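Local coordinates for protein VAL-1 (PDB 3GNE) that cleaves alginate, probably by beta-elimination, as a Chlorella virus polysaccharide lyase of family 14, at residues A42-N47 with W217-G222; I129-D134 with P140-E145; D35-V40 with D163-I168; A63-L68 with F238-Y243. All coordinates share one frame; numbering follows the deposited sequence.

Interaction 1 of 4, residues A42-N47 with W217-G222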
loop_
_atom_site.group_PDB
_atom_site.type_symbol
_atom_site.label_atom_id
_atom_site.label_comp_id
_atom_site.label_asym_id
_atom_site.label_seq_id
_atom_site.Cartn_x
_atom_site.Cartn_y
_atom_site.Cartn_z
ATOM N N ALA A 42 3.307 -5.319 -14.270
ATOM C CA ALA A 42 2.019 -5.755 -13.673
ATOM C C ALA A 42 0.979 -5.892 -14.769
ATOM O O ALA A 42 0.650 -4.878 -15.457
ATOM C CB ALA A 42 1.545 -4.720 -12.671
ATOM N N VAL A 43 0.507 -7.105 -14.940
ATOM C CA VAL A 43 -0.460 -7.385 -16.017
ATOM C C VAL A 43 -1.836 -7.484 -15.427
ATOM O O VAL A 43 -2.098 -8.307 -14.552
ATOM C CB VAL A 43 -0.062 -8.696 -16.701
ATOM C CG1 VAL A 43 -1.148 -9.160 -17.670
ATOM C CG2 VAL A 43 1.273 -8.530 -17.419
ATOM N N TYR A 44 -2.723 -6.612 -15.868
ATOM C CA TYR A 44 -4.101 -6.592 -15.387
ATOM C C TYR A 44 -4.984 -7.011 -16.550
ATOM O O TYR A 44 -5.211 -6.203 -17.481
ATOM C CB TYR A 44 -4.485 -5.212 -14.895
ATOM C CG TYR A 44 -3.614 -4.562 -13.825
ATOM C CD1 TYR A 44 -3.791 -4.780 -12.456
ATOM C CD2 TYR A 44 -2.595 -3.703 -14.245
ATOM C CE1 TYR A 44 -2.990 -4.191 -11.489
ATOM C CE2 TYR A 44 -1.835 -3.106 -13.291
ATOM C CZ TYR A 44 -2.005 -3.321 -11.937
ATOM O OH TYR A 44 -1.183 -2.673 -11.046
ATOM N N ASP A 45 -5.487 -8.254 -16.524
ATOM C CA ASP A 45 -6.417 -8.587 -17.613
ATOM C C ASP A 45 -7.767 -7.903 -17.448
ATOM O O ASP A 45 -8.170 -7.506 -16.340
ATOM C CB ASP A 45 -6.646 -10.098 -17.619
ATOM C CG ASP A 45 -5.485 -10.905 -18.203
ATOM O OD1 ASP A 45 -4.498 -10.296 -18.720
ATOM O OD2 ASP A 45 -5.634 -12.147 -18.132
ATOM N N LYS A 46 -8.493 -7.775 -18.557
ATOM C CA LYS A 46 -9.864 -7.333 -18.501
ATOM C C LYS A 46 -10.650 -8.126 -17.455
ATOM O O LYS A 46 -10.538 -9.363 -17.370
ATOM C CB LYS A 46 -10.497 -7.593 -19.883
ATOM C CG LYS A 46 -11.927 -7.004 -19.913
ATOM C CD LYS A 46 -12.468 -6.962 -21.348
ATOM C CE LYS A 46 -13.828 -6.309 -21.459
ATOM N NZ LYS A 46 -14.357 -6.385 -22.869
ATOM N N ASN A 47 -11.455 -7.444 -16.667
ATOM C CA ASN A 47 -12.326 -8.074 -15.684
ATOM C C ASN A 47 -11.549 -8.631 -14.497
ATOM O O ASN A 47 -12.152 -9.374 -13.695
ATOM C CB ASN A 47 -13.193 -9.158 -16.320
ATOM C CG ASN A 47 -14.586 -9.163 -15.720
ATOM O OD1 ASN A 47 -14.932 -8.300 -14.898
ATOM N ND2 ASN A 47 -15.416 -10.123 -16.113
ATOM N N TRP A 217 2.336 -5.971 -0.421
ATOM C CA TRP A 217 2.148 -5.509 -1.781
ATOM C C TRP A 217 1.036 -6.330 -2.399
ATOM O O TRP A 217 1.100 -7.544 -2.397
ATOM C CB TRP A 217 3.431 -5.695 -2.619
ATOM C CG TRP A 217 3.150 -5.107 -3.973
ATOM C CD1 TRP A 217 2.911 -5.775 -5.142
ATOM C CD2 TRP A 217 3.089 -3.707 -4.262
ATOM N NE1 TRP A 217 2.693 -4.875 -6.135
ATOM C CE2 TRP A 217 2.808 -3.586 -5.648
ATOM C CE3 TRP A 217 3.269 -2.556 -3.510
ATOM C CZ2 TRP A 217 2.680 -2.347 -6.291
ATOM C CZ3 TRP A 217 3.143 -1.312 -4.147
ATOM C CH2 TRP A 217 2.868 -1.230 -5.501
ATOM N N ASN A 218 0.002 -5.719 -2.933
ATOM C CA ASN A 218 -1.032 -6.502 -3.604
ATOM C C ASN A 218 -1.796 -5.546 -4.500
ATOM O O ASN A 218 -2.653 -4.807 -4.062
ATOM C CB ASN A 218 -1.947 -7.152 -2.575
ATOM C CG ASN A 218 -2.802 -8.213 -3.235
ATOM O OD1 ASN A 218 -2.904 -8.297 -4.447
ATOM N ND2 ASN A 218 -3.408 -9.037 -2.410
ATOM N N THR A 219 -1.399 -5.543 -5.795
ATOM C CA THR A 219 -1.945 -4.536 -6.697
ATOM C C THR A 219 -3.010 -5.180 -7.579
ATOM O O THR A 219 -2.848 -6.268 -8.124
ATOM C CB THR A 219 -0.833 -3.883 -7.523
ATOM O OG1 THR A 219 -1.444 -2.849 -8.342
ATOM C CG2 THR A 219 -0.076 -4.821 -8.474
ATOM N N PHE A 220 -4.150 -4.498 -7.646
ATOM C CA PHE A 220 -5.332 -4.995 -8.375
ATOM C C PHE A 220 -6.315 -3.884 -8.485
ATOM O O PHE A 220 -6.250 -2.906 -7.690
ATOM C CB PHE A 220 -5.942 -6.214 -7.630
ATOM C CG PHE A 220 -6.343 -5.914 -6.204
ATOM C CD1 PHE A 220 -5.419 -6.160 -5.170
ATOM C CD2 PHE A 220 -7.615 -5.388 -5.890
ATOM C CE1 PHE A 220 -5.780 -5.866 -3.859
ATOM C CE2 PHE A 220 -7.957 -5.116 -4.578
ATOM C CZ PHE A 220 -7.030 -5.356 -3.553
ATOM N N PHE A 221 -7.283 -4.009 -9.415
ATOM C CA PHE A 221 -8.322 -3.031 -9.554
ATOM C C PHE A 221 -9.434 -3.199 -8.541
ATOM O O PHE A 221 -9.833 -4.306 -8.209
ATOM C CB PHE A 221 -8.969 -3.157 -10.956
ATOM C CG PHE A 221 -8.196 -2.384 -12.028
ATOM C CD1 PHE A 221 -8.777 -1.246 -12.582
ATOM C CD2 PHE A 221 -6.925 -2.791 -12.442
ATOM C CE1 PHE A 221 -8.081 -0.486 -13.516
ATOM C CE2 PHE A 221 -6.203 -2.021 -13.367
ATOM C CZ PHE A 221 -6.810 -0.883 -13.908
ATOM N N GLY A 222 -9.964 -2.046 -8.086
ATOM C CA GLY A 222 -11.171 -2.078 -7.291
ATOM C C GLY A 222 -10.912 -2.341 -5.816
ATOM O O GLY A 222 -9.836 -2.181 -5.280
#

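Interaction 2 of 4, residues I129-D134 with P140-E145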
loop_
_atom_site.group_PDB
_atom_site.type_symbol
_atom_site.label_atom_id
_atom_site.label_comp_id
_atom_site.label_asym_id
_atom_site.label_seq_id
_atom_site.Cartn_x
_atom_site.Cartn_y
_atom_site.Cartn_z
ATOM N N ILE A 129 -7.119 3.231 4.755
ATOM C CA ILE A 129 -6.848 2.671 6.081
ATOM C C ILE A 129 -7.943 1.722 6.515
ATOM O O ILE A 129 -9.124 2.085 6.486
ATOM C CB ILE A 129 -6.710 3.823 7.113
ATOM C CG1 ILE A 129 -5.548 4.729 6.705
ATOM C CG2 ILE A 129 -6.534 3.244 8.537
ATOM C CD1 ILE A 129 -5.310 5.907 7.661
ATOM N N TYR A 130 -7.577 0.551 7.020
ATOM C CA TYR A 130 -8.478 -0.310 7.781
ATOM C C TYR A 130 -8.020 -0.195 9.239
ATOM O O TYR A 130 -6.914 -0.708 9.550
ATOM C CB TYR A 130 -8.382 -1.769 7.361
ATOM C CG TYR A 130 -9.335 -2.230 6.269
ATOM C CD1 TYR A 130 -9.245 -1.748 4.954
ATOM C CD2 TYR A 130 -10.278 -3.213 6.537
ATOM C CE1 TYR A 130 -10.126 -2.213 3.964
ATOM C CE2 TYR A 130 -11.148 -3.652 5.553
ATOM C CZ TYR A 130 -11.066 -3.158 4.275
ATOM O OH TYR A 130 -11.955 -3.657 3.335
ATOM N N PRO A 131 -8.784 0.465 10.087
ATOM C CA PRO A 131 -8.391 0.551 11.508
ATOM C C PRO A 131 -8.879 -0.652 12.300
ATOM O O PRO A 131 -9.710 -1.414 11.801
ATOM C CB PRO A 131 -9.133 1.842 11.950
ATOM C CG PRO A 131 -10.428 1.762 11.144
ATOM C CD PRO A 131 -10.046 1.175 9.802
ATOM N N PRO A 132 -8.355 -0.841 13.521
ATOM C CA PRO A 132 -8.772 -2.001 14.303
ATOM C C PRO A 132 -10.197 -1.929 14.817
ATOM O O PRO A 132 -10.695 -0.849 15.149
ATOM C CB PRO A 132 -7.776 -1.941 15.507
ATOM C CG PRO A 132 -6.592 -1.171 15.012
ATOM C CD PRO A 132 -7.264 -0.071 14.172
ATOM N N SER A 133 -10.814 -3.104 14.955
ATOM C CA SER A 133 -12.103 -3.038 15.638
ATOM C C SER A 133 -11.889 -2.764 17.122
ATOM O O SER A 133 -10.854 -3.009 17.728
ATOM C CB SER A 133 -12.897 -4.340 15.495
ATOM O OG SER A 133 -11.954 -5.381 15.601
ATOM N N ASP A 134 -12.948 -2.166 17.655
ATOM C CA ASP A 134 -13.046 -1.935 19.099
ATOM C C ASP A 134 -11.889 -1.108 19.572
ATOM O O ASP A 134 -11.320 -1.406 20.637
ATOM C CB ASP A 134 -13.076 -3.298 19.807
ATOM C CG ASP A 134 -14.092 -4.188 19.112
ATOM O OD1 ASP A 134 -14.801 -3.737 18.173
ATOM O OD2 ASP A 134 -14.234 -5.376 19.439
ATOM N N PRO A 140 -13.058 11.711 12.600
ATOM C CA PRO A 140 -14.407 11.332 12.208
ATOM C C PRO A 140 -14.409 10.367 11.039
ATOM O O PRO A 140 -13.675 10.579 10.068
ATOM C CB PRO A 140 -15.042 12.642 11.756
ATOM C CG PRO A 140 -14.260 13.685 12.532
ATOM C CD PRO A 140 -12.834 13.184 12.582
ATOM N N GLY A 141 -15.218 9.302 11.146
ATOM C CA GLY A 141 -15.361 8.337 10.078
ATOM C C GLY A 141 -14.218 7.324 10.000
ATOM O O GLY A 141 -14.298 6.480 9.115
ATOM N N LEU A 142 -13.231 7.392 10.921
ATOM C CA LEU A 142 -12.205 6.312 10.939
ATOM C C LEU A 142 -12.787 5.113 11.698
ATOM O O LEU A 142 -12.565 4.928 12.889
ATOM C CB LEU A 142 -10.924 6.819 11.540
ATOM C CG LEU A 142 -9.746 5.840 11.452
ATOM C CD1 LEU A 142 -9.533 5.359 10.017
ATOM C CD2 LEU A 142 -8.482 6.502 12.000
ATOM N N ASP A 143 -13.609 4.339 10.997
ATOM C CA ASP A 143 -14.480 3.344 11.587
ATOM C C ASP A 143 -14.140 1.938 11.100
ATOM O O ASP A 143 -14.007 1.764 9.876
ATOM C CB ASP A 143 -15.951 3.554 11.227
ATOM C CG ASP A 143 -16.559 4.832 11.714
ATOM O OD1 ASP A 143 -15.928 5.580 12.475
ATOM O OD2 ASP A 143 -17.673 5.111 11.287
ATOM N N PRO A 144 -13.990 0.964 11.985
ATOM C CA PRO A 144 -13.645 -0.388 11.592
ATOM C C PRO A 144 -14.831 -1.250 11.182
ATOM O O PRO A 144 -15.088 -2.342 11.715
ATOM C CB PRO A 144 -12.971 -0.933 12.884
ATOM C CG PRO A 144 -13.807 -0.301 13.971
ATOM C CD PRO A 144 -14.024 1.138 13.472
ATOM N N GLU A 145 -15.530 -0.775 10.153
ATOM C CA GLU A 145 -16.632 -1.471 9.577
ATOM C C GLU A 145 -16.611 -1.298 8.060
ATOM O O GLU A 145 -16.039 -0.305 7.574
ATOM C CB GLU A 145 -17.974 -0.888 10.077
ATOM C CG GLU A 145 -18.137 -0.845 11.565
ATOM C CD GLU A 145 -18.857 0.426 11.989
ATOM O OE1 GLU A 145 -20.097 0.493 11.787
ATOM O OE2 GLU A 145 -18.232 1.377 12.514
#

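Interaction 3 of 4, residues D35-V40 with D163-I168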
loop_
_atom_site.group_PDB
_atom_site.type_symbol
_atom_site.label_atom_id
_atom_site.label_comp_id
_atom_site.label_asym_id
_atom_site.label_seq_id
_atom_site.Cartn_x
_atom_site.Cartn_y
_atom_site.Cartn_z
ATOM N N ASP A 35 12.510 0.630 -19.917
ATOM C CA ASP A 35 13.060 1.975 -19.760
ATOM C C ASP A 35 14.363 1.972 -18.945
ATOM O O ASP A 35 14.602 2.897 -18.147
ATOM C CB ASP A 35 12.056 2.897 -19.062
ATOM C CG ASP A 35 12.396 4.355 -19.195
ATOM O OD1 ASP A 35 13.078 4.730 -20.189
ATOM O OD2 ASP A 35 12.000 5.168 -18.331
ATOM N N GLY A 36 15.171 0.929 -19.161
ATOM C CA GLY A 36 16.493 0.865 -18.549
ATOM C C GLY A 36 16.485 0.485 -17.087
ATOM O O GLY A 36 17.529 0.550 -16.423
ATOM N N LYS A 37 15.322 0.101 -16.563
ATOM C CA LYS A 37 15.174 -0.239 -15.160
ATOM C C LYS A 37 14.695 -1.666 -14.979
ATOM O O LYS A 37 14.020 -2.228 -15.885
ATOM C CB LYS A 37 14.136 0.669 -14.494
ATOM C CG LYS A 37 14.440 2.160 -14.595
ATOM C CD LYS A 37 13.253 2.959 -14.060
ATOM C CE LYS A 37 13.440 4.462 -14.297
ATOM N NZ LYS A 37 14.535 4.978 -13.427
ATOM N N ARG A 38 15.044 -2.234 -13.804
ATOM C CA ARG A 38 14.529 -3.568 -13.477
ATOM C C ARG A 38 13.164 -3.334 -12.840
ATOM O O ARG A 38 13.156 -2.571 -11.868
ATOM C CB ARG A 38 15.502 -4.320 -12.557
ATOM C CG ARG A 38 15.239 -5.818 -12.587
ATOM C CD ARG A 38 15.698 -6.417 -13.909
ATOM N NE ARG A 38 15.588 -7.856 -13.955
ATOM C CZ ARG A 38 15.314 -8.665 -14.964
ATOM N NH1 ARG A 38 15.087 -8.215 -16.178
ATOM N NH2 ARG A 38 15.247 -9.984 -14.825
ATOM N N VAL A 39 12.111 -3.893 -13.405
ATOM C CA VAL A 39 10.763 -3.583 -12.976
ATOM C C VAL A 39 9.955 -4.857 -12.827
ATOM O O VAL A 39 10.345 -5.927 -13.254
ATOM C CB VAL A 39 10.060 -2.699 -14.050
ATOM C CG1 VAL A 39 10.921 -1.493 -14.408
ATOM C CG2 VAL A 39 9.714 -3.512 -15.284
ATOM N N VAL A 40 8.757 -4.697 -12.210
ATOM C CA VAL A 40 7.724 -5.713 -12.388
ATOM C C VAL A 40 6.709 -5.115 -13.363
ATOM O O VAL A 40 6.183 -4.020 -13.153
ATOM C CB VAL A 40 7.028 -6.114 -11.079
ATOM C CG1 VAL A 40 6.041 -7.247 -11.374
ATOM C CG2 VAL A 40 8.042 -6.572 -10.041
ATOM N N ASP A 163 3.088 8.036 -18.746
ATOM C CA ASP A 163 4.381 8.006 -19.421
ATOM C C ASP A 163 5.491 8.602 -18.567
ATOM O O ASP A 163 6.443 9.208 -19.111
ATOM C CB ASP A 163 4.213 8.756 -20.770
ATOM C CG ASP A 163 3.500 7.934 -21.821
ATOM O OD1 ASP A 163 3.264 6.725 -21.629
ATOM O OD2 ASP A 163 3.186 8.502 -22.911
ATOM N N VAL A 164 5.417 8.507 -17.256
ATOM C CA VAL A 164 6.427 9.001 -16.327
ATOM C C VAL A 164 6.584 8.049 -15.145
ATOM O O VAL A 164 5.638 7.355 -14.769
ATOM C CB VAL A 164 6.060 10.326 -15.663
ATOM C CG1 VAL A 164 5.705 11.356 -16.683
ATOM C CG2 VAL A 164 4.857 10.247 -14.734
ATOM N N TRP A 165 7.755 8.060 -14.538
ATOM C CA TRP A 165 7.898 7.307 -13.309
ATOM C C TRP A 165 7.327 8.098 -12.164
ATOM O O TRP A 165 7.949 9.045 -11.644
ATOM C CB TRP A 165 9.373 6.949 -13.107
ATOM C CG TRP A 165 9.779 5.912 -14.114
ATOM C CD1 TRP A 165 10.508 6.079 -15.245
ATOM C CD2 TRP A 165 9.447 4.526 -14.050
ATOM N NE1 TRP A 165 10.671 4.893 -15.918
ATOM C CE2 TRP A 165 10.014 3.908 -15.186
ATOM C CE3 TRP A 165 8.727 3.770 -13.141
ATOM C CZ2 TRP A 165 9.879 2.558 -15.416
ATOM C CZ3 TRP A 165 8.580 2.417 -13.378
ATOM C CH2 TRP A 165 9.147 1.811 -14.509
ATOM N N ASN A 166 6.139 7.764 -11.737
ATOM C CA ASN A 166 5.540 8.481 -10.596
ATOM C C ASN A 166 6.167 7.940 -9.313
ATOM O O ASN A 166 6.247 6.699 -9.202
ATOM C CB ASN A 166 4.037 8.229 -10.519
ATOM C CG ASN A 166 3.305 8.811 -11.731
ATOM O OD1 ASN A 166 3.067 10.022 -11.765
ATOM N ND2 ASN A 166 2.888 7.968 -12.670
ATOM N N ARG A 167 6.552 8.788 -8.408
ATOM C CA ARG A 167 7.167 8.407 -7.153
ATOM C C ARG A 167 6.135 8.436 -6.036
ATOM O O ARG A 167 5.544 9.478 -5.786
ATOM C CB ARG A 167 8.339 9.359 -6.822
ATOM C CG ARG A 167 9.380 9.336 -7.932
ATOM C CD ARG A 167 10.517 10.290 -7.607
ATOM N NE ARG A 167 10.105 11.635 -7.296
ATOM C CZ ARG A 167 9.584 12.671 -7.921
ATOM N NH1 ARG A 167 9.343 13.787 -7.245
ATOM N NH2 ARG A 167 9.284 12.593 -9.228
ATOM N N ILE A 168 5.968 7.272 -5.384
ATOM C CA ILE A 168 4.980 7.140 -4.339
ATOM C C ILE A 168 5.662 6.789 -3.019
ATOM O O ILE A 168 6.560 5.953 -3.006
ATOM C CB ILE A 168 4.009 5.974 -4.694
ATOM C CG1 ILE A 168 3.467 6.106 -6.131
ATOM C CG2 ILE A 168 2.905 5.890 -3.645
ATOM C CD1 ILE A 168 2.620 7.314 -6.375
#

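Interaction 4 of 4, residues A63-L68 with F238-Y243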
loop_
_atom_site.group_PDB
_atom_site.type_symbol
_atom_site.label_atom_id
_atom_site.label_comp_id
_atom_site.label_asym_id
_atom_site.label_seq_id
_atom_site.Cartn_x
_atom_site.Cartn_y
_atom_site.Cartn_z
ATOM N N ALA A 63 6.648 -8.697 2.745
ATOM C CA ALA A 63 8.041 -8.602 3.128
ATOM C C ALA A 63 8.111 -8.120 4.560
ATOM O O ALA A 63 7.306 -7.286 4.996
ATOM C CB ALA A 63 8.807 -7.646 2.235
ATOM N N VAL A 64 9.103 -8.585 5.286
ATOM C CA VAL A 64 9.408 -8.086 6.646
ATOM C C VAL A 64 10.894 -7.747 6.629
ATOM O O VAL A 64 11.734 -8.552 7.046
ATOM C CB VAL A 64 9.040 -9.106 7.732
ATOM C CG1 VAL A 64 9.226 -8.495 9.100
ATOM C CG2 VAL A 64 7.565 -9.588 7.628
ATOM N N PRO A 65 11.292 -6.605 6.068
ATOM C CA PRO A 65 12.717 -6.411 5.826
ATOM C C PRO A 65 13.530 -6.249 7.073
ATOM O O PRO A 65 13.114 -5.641 8.063
ATOM C CB PRO A 65 12.761 -5.182 4.922
ATOM C CG PRO A 65 11.354 -5.209 4.285
ATOM C CD PRO A 65 10.439 -5.572 5.464
ATOM N N ASP A 66 14.769 -6.808 6.974
ATOM C CA ASP A 66 15.722 -6.510 8.058
ATOM C C ASP A 66 15.916 -5.005 8.152
ATOM O O ASP A 66 16.213 -4.347 7.141
ATOM C CB ASP A 66 17.038 -7.167 7.722
ATOM C CG ASP A 66 16.922 -8.651 7.515
ATOM O OD1 ASP A 66 15.979 -9.312 8.010
ATOM O OD2 ASP A 66 17.826 -9.224 6.899
ATOM N N GLY A 67 15.783 -4.435 9.353
ATOM C CA GLY A 67 15.880 -2.973 9.457
ATOM C C GLY A 67 14.496 -2.323 9.633
ATOM O O GLY A 67 14.390 -1.103 9.807
ATOM N N LEU A 68 13.433 -3.153 9.538
ATOM C CA LEU A 68 12.089 -2.571 9.758
ATOM C C LEU A 68 11.944 -1.988 11.143
ATOM O O LEU A 68 12.137 -2.674 12.156
ATOM C CB LEU A 68 11.051 -3.704 9.542
ATOM C CG LEU A 68 9.640 -3.371 10.092
ATOM C CD1 LEU A 68 8.939 -2.296 9.345
ATOM C CD2 LEU A 68 8.761 -4.612 10.023
ATOM N N PHE A 238 11.397 -0.377 -5.266
ATOM C CA PHE A 238 10.746 -0.541 -3.964
ATOM C C PHE A 238 11.771 -0.291 -2.865
ATOM O O PHE A 238 12.826 -0.929 -2.836
ATOM C CB PHE A 238 10.227 -1.988 -3.824
ATOM C CG PHE A 238 9.028 -2.266 -4.709
ATOM C CD1 PHE A 238 7.745 -2.087 -4.203
ATOM C CD2 PHE A 238 9.158 -2.713 -6.014
ATOM C CE1 PHE A 238 6.629 -2.408 -5.029
ATOM C CE2 PHE A 238 8.095 -3.013 -6.831
ATOM C CZ PHE A 238 6.813 -2.839 -6.323
ATOM N N GLN A 239 11.501 0.658 -1.970
ATOM C CA GLN A 239 12.402 1.065 -0.922
ATOM C C GLN A 239 11.702 1.054 0.429
ATOM O O GLN A 239 10.521 1.328 0.541
ATOM C CB GLN A 239 12.918 2.509 -1.185
ATOM C CG GLN A 239 13.724 2.581 -2.474
ATOM C CD GLN A 239 14.166 3.986 -2.787
ATOM O OE1 GLN A 239 13.328 4.882 -2.625
ATOM N NE2 GLN A 239 15.390 4.224 -3.226
ATOM N N MET A 240 12.545 0.744 1.424
ATOM C CA MET A 240 12.137 0.891 2.814
ATOM C C MET A 240 12.889 2.110 3.350
ATOM O O MET A 240 14.133 2.128 3.216
ATOM C CB MET A 240 12.427 -0.350 3.652
ATOM C CG MET A 240 11.816 -0.231 5.041
ATOM S SD MET A 240 12.026 -1.678 6.093
ATOM C CE MET A 240 13.866 -1.750 6.265
ATOM N N LYS A 241 12.199 3.079 3.914
ATOM C CA LYS A 241 12.819 4.361 4.264
ATOM C C LYS A 241 12.506 4.731 5.704
ATOM O O LYS A 241 11.489 4.273 6.226
ATOM C CB LYS A 241 12.305 5.474 3.330
ATOM C CG LYS A 241 12.621 5.182 1.846
ATOM C CD LYS A 241 12.083 6.281 0.913
ATOM C CE LYS A 241 12.776 7.601 1.199
ATOM N NZ LYS A 241 12.349 8.651 0.214
ATOM N N LYS A 242 13.361 5.577 6.251
ATOM C CA LYS A 242 13.022 6.124 7.580
ATOM C C LYS A 242 11.727 6.908 7.495
ATOM O O LYS A 242 11.439 7.623 6.502
ATOM C CB LYS A 242 14.239 6.958 7.981
ATOM C CG LYS A 242 15.400 5.996 8.372
ATOM C CD LYS A 242 16.748 6.668 8.394
ATOM C CE LYS A 242 17.972 5.766 8.306
ATOM N NZ LYS A 242 18.037 5.005 7.020
ATOM N N TYR A 243 10.918 6.849 8.550
ATOM C CA TYR A 243 9.756 7.760 8.656
ATOM C C TYR A 243 10.283 9.194 8.859
ATOM O O TYR A 243 10.992 9.442 9.821
ATOM C CB TYR A 243 8.862 7.333 9.815
ATOM C CG TYR A 243 7.578 8.104 9.851
ATOM C CD1 TYR A 243 6.450 7.640 9.215
ATOM C CD2 TYR A 243 7.479 9.275 10.580
ATOM C CE1 TYR A 243 5.256 8.323 9.252
ATOM C CE2 TYR A 243 6.287 10.006 10.624
ATOM C CZ TYR A 243 5.191 9.511 9.964
ATOM O OH TYR A 243 4.021 10.222 9.996
#

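Interaction 1 of 4, residues A42-N47 with W217-G222
Strand segments 42-44 and 217-221, which meet through Y44, T219 and F221, run roughly the same way, with N-to-C directions 31° apart and axes 8.4 Å apart at closest approach. The nearest CA atoms, those of Y44 and F220, are 7.3 Å apart, too far for backbone pairing, so the space is bridged largely by the side chain of Y44. With its CG beside the backbone N and anti to the carbonyl carbon (chi1 -55°), the ring leaves its strand toward 217-221 and meets two neighbours in different ways. In the plane of the ring, Y44 OH and T219 OG1 are hydrogen-bonded at 2.7 Å; T219 OG1 is also hydrogen-bonded to K92 O. This is the interior of a beta sandwich, as in the concanavalin-like clan: 37-44 belongs to one sheet and 212-221 to the other, and F235 and F59 add to the packing between them. Over one Y44 face comes the edge of F221, a T-shaped pair with planes at 79° and centroids of the Y44 and F221 rings 5.2 Å apart. F221 CE2 makes the touch, 3.7 Å from Y44 CG and off-centre toward the rim. F220 turns away, its side chain beside a bound citrate, probably from the crystallisation liquor.

Interaction 2 of 4, residues I129-D134 with P140-E145
The carbonyl oxygen of P132 rests against the pyrrolidine ring of P144: P132 O lies 3.2 Å from P144 CB and 3.4 Å from P144 CG. The neighbouring carbonyl bears on the same carbon, with P131 O 3.5 Å from P144 CB. No hydrogen bond passes between 129-134 and 140-145, so these close oxygen-to-carbon approaches are the most polar element of a contact otherwise made by apolar surfaces. P144 also lies against the backbone of S133, its CG 3.6 Å from S133 CA. Next along, the P131 ring is pressed to the other segment from two directions. P131 CG sits 3.7 Å from D143 C, over the peptide leading into P144, while L142 CD1 comes to the same CG from a second side, at 3.9 Å. Because L142 has its CG anti to the backbone N (chi1 -173°), the isobutyl group swings in to the first segment, and CD1 touches I129 CG2 at 4.0 Å as the two side chains cross at about a right angle. The second segment bends sharply twice, in inverse gamma turns centred on L142 and P144, the latter with a weak bond from E145 N to D143 O. All this lies in the connection between strands 125-130 and 149-151 at one margin of the seven-stranded sheet: I129 packs on F151, L142 on I149, and P132 on A113 of strand 112-119.

Interaction 3 of 4, residues D35-V40 with D163-I168
D35 turns its CG anti to the backbone N (chi1 -165°), and this setting brings its carboxylate edge to edge with the indole of W165. W165 NE1 donates to D35 OD2 over 2.8 Å with an N-H...O angle of 159°. The acceptor lies in the indole plane, and OD2 uses its anti lone pair, the one pointing away from OD1. The planes of carboxylate and ring are nearly continuous, as suits the in-plane N-H bond.

K37 works on a face instead. Its chain runs extended as far as CE, sliding past the indole in the opposite direction, and bends only at the end (chi4 -69°). The methylenes make the near contact: K37 CE comes to 3.2 Å from W165 NE1 and stands 3.5 Å from the centroid of the W165 five-membered ring, a CH-pi contact. K37 NZ stands farther above the same face, in a cation-pi interaction at 4.7 Å from that centroid. The carboxylate at NE1 may enrich the indole in electrons and so favour the lysine. Farther round the ring, V39 CG1 touches W165 CH2 at 3.8 Å.

D35 and G36 form the tight turn, with type I' backbone angles, of the hairpin joining strands 30-34 and 37-44. W165 comes just ahead of strand 166-173, and its side chain also packs on E78 of strand 72-80, on Y234 and T236 of strand 231-241, and on F34, tying the hairpin to strands further along the same sheet.

Interaction 4 of 4, residues A63-L68 with F238-Y243
Van der Waals packing joins the two segments, and M240 supplies all of the second segment's share. Its sulfur lies against P65 and L68: M240 SD is 3.8 Å from P65 CB, at the pyrrolidine ring, and 4.1 Å from L68 CB. Its methyl also touches P65 but mainly meets the backbone of the turn, with M240 CE 3.5 Å from G67 C, 3.6 Å from L68 N and likewise 3.6 Å from D66 O. The chain is stretched from CA to SD, with CG anti to the backbone N (chi1 -172°), and kinks at the last torsion (chi3 63°), which folds CE in under the peptides of the turn.

Hydrogen bonding belongs to the loop alone. P65 to L68 make a type II beta turn, closed by L68 N to P65 O at 2.9 Å. G67 holds the third position, where the backbone angles by themselves call for glycine, and M240 CE lies tight against the side from which a CB would project. The turn so closed presents its peptide groups to the methionine methyl, while I73, F75 and I4 pack around the same side chain.

M240 is modelled in two conformers, which makes the details of its packing less certain. No hydrogen bond or charge pair crosses between the segments, so what holds the turn over strand 231-241 here is shape and dispersion, with no directional bond to fix the methionine.

In the fold
Strand 37-44 carries the first segments of interactions 3 and 1, which adjoin in sequence and have centres 17 Å apart; interaction 4 uses its sheet neighbour, strand 231-241. Interaction 1 joins the two large antiparallel sheets across the sandwich, whereas interaction 3 links strands within one of them. Interaction 4, on the opposite side of the chain's centre from interaction 1, packs the loop passing between the sheets; W217 CE3 and F238 CE1, 3.7 Å apart, connect the two. Interaction 2, midway along the chain, has its centre 25 Å or more from the other centres, though on the same sheet as strand 212-221 of interaction 1. Interactions 1, 3 and 4 interleave, so segments far apart in sequence are closed over one another within the sandwich.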